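Local structure of alpha-Amylase (Thermotoga maritima, 2B5D) at residues Phe233-Asp238 with Val380-Val385. The protein is a glycoside hydrolase family 57 protein, named an alpha-amylase, built on a parallel beta/alpha barrel with additional, largely helical regions. Numbering follows the deposited sequence.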
loop_
_atom_site.group_PDB
_atom_site.type_symbol
_atom_site.label_atom_id
_atom_site.label_comp_id
_atom_site.label_asym_id
_atom_site.label_seq_id
_atom_site.Cartn_x
_atom_site.Cartn_y
_atom_site.Cartn_z
ATOM N N PHE A 233 21.785 38.630 -19.247
ATOM C CA PHE A 233 20.768 38.506 -20.317
ATOM C C PHE A 233 19.702 37.414 -20.002
ATOM O O PHE A 233 20.071 36.312 -19.595
ATOM C CB PHE A 233 21.468 38.153 -21.625
ATOM C CG PHE A 233 22.236 39.277 -22.222
ATOM C CD1 PHE A 233 23.637 39.287 -22.184
ATOM C CD2 PHE A 233 21.566 40.338 -22.859
ATOM C CE1 PHE A 233 24.376 40.351 -22.803
ATOM C CE2 PHE A 233 22.290 41.410 -23.437
ATOM C CZ PHE A 233 23.704 41.405 -23.397
ATOM N N ALA A 234 18.412 37.742 -20.117
ATOM C CA ALA A 234 17.335 36.762 -19.996
ATOM C C ALA A 234 16.586 36.565 -21.360
ATOM O O ALA A 234 16.207 37.541 -22.000
ATOM C CB ALA A 234 16.349 37.205 -18.928
ATOM N N PHE A 235 16.348 35.310 -21.744
ATOM C CA PHE A 235 15.645 34.901 -22.979
ATOM C C PHE A 235 14.283 34.342 -22.591
ATOM O O PHE A 235 14.245 33.412 -21.830
ATOM C CB PHE A 235 16.414 33.793 -23.653
ATOM C CG PHE A 235 17.664 34.247 -24.380
ATOM C CD1 PHE A 235 18.911 34.246 -23.741
ATOM C CD2 PHE A 235 17.604 34.660 -25.682
ATOM C CE1 PHE A 235 20.082 34.640 -24.429
ATOM C CE2 PHE A 235 18.751 35.077 -26.376
ATOM C CZ PHE A 235 19.998 35.037 -25.768
ATOM N N ALA A 236 13.182 34.938 -23.034
ATOM C CA ALA A 236 11.875 34.436 -22.654
ATOM C C ALA A 236 11.304 33.492 -23.729
ATOM O O ALA A 236 11.405 33.726 -24.949
ATOM C CB ALA A 236 10.900 35.534 -22.268
ATOM N N ARG A 237 10.784 32.383 -23.233
ATOM C CA ARG A 237 9.993 31.383 -24.007
ATOM C C ARG A 237 8.981 32.018 -24.972
ATOM O O ARG A 237 8.132 32.802 -24.536
ATOM C CB ARG A 237 9.178 30.565 -22.990
ATOM C CG ARG A 237 9.228 29.144 -23.181
ATOM C CD ARG A 237 8.371 28.496 -22.152
ATOM N NE ARG A 237 6.954 28.472 -22.531
ATOM C CZ ARG A 237 6.060 29.159 -21.858
ATOM N NH1 ARG A 237 4.774 29.175 -22.184
ATOM N NH2 ARG A 237 6.511 29.867 -20.837
ATOM N N ASP A 238 9.019 31.613 -26.236
ATOM C CA ASP A 238 7.908 31.931 -27.191
ATOM C C ASP A 238 6.743 31.004 -26.878
ATOM O O ASP A 238 6.837 29.801 -27.091
ATOM C CB ASP A 238 8.361 31.748 -28.665
ATOM C CG ASP A 238 7.190 31.837 -29.676
ATOM O OD1 ASP A 238 6.096 32.407 -29.391
ATOM O OD2 ASP A 238 7.401 31.331 -30.776
ATOM N N VAL A 380 20.135 30.208 -34.662
ATOM C CA VAL A 380 21.141 30.835 -33.785
ATOM C C VAL A 380 21.286 30.033 -32.490
ATOM O O VAL A 380 20.367 29.315 -32.097
ATOM C CB VAL A 380 20.758 32.323 -33.432
ATOM C CG1 VAL A 380 20.623 33.171 -34.701
ATOM C CG2 VAL A 380 19.457 32.417 -32.593
ATOM N N THR A 381 22.444 30.114 -31.840
ATOM C CA THR A 381 22.555 29.613 -30.460
ATOM C C THR A 381 22.378 30.842 -29.590
ATOM O O THR A 381 22.437 31.957 -30.083
ATOM C CB THR A 381 23.916 28.986 -30.157
ATOM O OG1 THR A 381 24.879 30.038 -30.058
ATOM C CG2 THR A 381 24.309 27.987 -31.219
ATOM N N ALA A 382 22.203 30.656 -28.295
ATOM C CA ALA A 382 21.939 31.774 -27.416
ATOM C C ALA A 382 23.192 32.653 -27.192
ATOM O O ALA A 382 23.091 33.858 -26.974
ATOM C CB ALA A 382 21.396 31.273 -26.126
ATOM N N SER A 383 24.371 32.045 -27.229
ATOM C CA SER A 383 25.586 32.811 -27.036
ATOM C C SER A 383 25.897 33.637 -28.310
ATOM O O SER A 383 26.390 34.748 -28.195
ATOM C CB SER A 383 26.733 31.889 -26.704
ATOM O OG SER A 383 26.742 30.870 -27.682
ATOM N N GLU A 384 25.568 33.126 -29.505
ATOM C CA GLU A 384 25.619 33.965 -30.720
ATOM C C GLU A 384 24.773 35.214 -30.589
ATOM O O GLU A 384 25.200 36.305 -30.968
ATOM C CB GLU A 384 25.143 33.223 -31.947
ATOM C CG GLU A 384 26.188 32.376 -32.595
ATOM C CD GLU A 384 25.586 31.451 -33.629
ATOM O OE1 GLU A 384 24.328 31.369 -33.682
ATOM O OE2 GLU A 384 26.362 30.803 -34.385
ATOM N N VAL A 385 23.562 35.079 -30.071
ATOM C CA VAL A 385 22.763 36.273 -29.958
ATOM C C VAL A 385 23.249 37.314 -28.953
ATOM O O VAL A 385 23.174 38.497 -29.241
ATOM C CB VAL A 385 21.193 36.061 -30.048
ATOM C CG1 VAL A 385 20.796 34.597 -30.268
ATOM C CG2 VAL A 385 20.404 36.820 -28.957
#
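F235 meets A382 and V385 in a small, buried, largely apolar contact between strand 233-236 and the first turn of helix 382-388, with a single aromatic ring bridging the gap. The backbones stay well apart, the CA atoms of F235 and A382 lying 8.3 Å from each other, and no hydrogen bond joins the two segments. The F235 side chain leaves its strand pointing toward the helix, with CG beside the backbone N and anti to the carbonyl carbon (chi1 -76°), and the ring then meets the helix through CE1, CZ and CE2. V385 comes from the opposite direction and sets its CG2 methyl at the ring edge, near the ring plane, 3.5 Å from F235 CE2. The A382 methyl CB lies 4.0 Å from F235 CE1, and the carbonyl A382 O approaches F235 CZ obliquely at 3.5 Å.

T381 holds the N-cap position, and its backbone N donates to E384 OE1 over 2.9 Å, meeting the oxygen from above the carboxylate plane. E384 OE2 makes a salt bridge with R52, so the carboxylate is held through both oxygens. L6 and V345 also pack on F235, while the ring of F205, on the adjacent parallel strand 203-206, meets it with the planes about 30° apart. The arrangement is characteristic of the interior of the distorted beta/alpha barrel of family 57, where a strand residue fills the core against a short helix following strand 377-379.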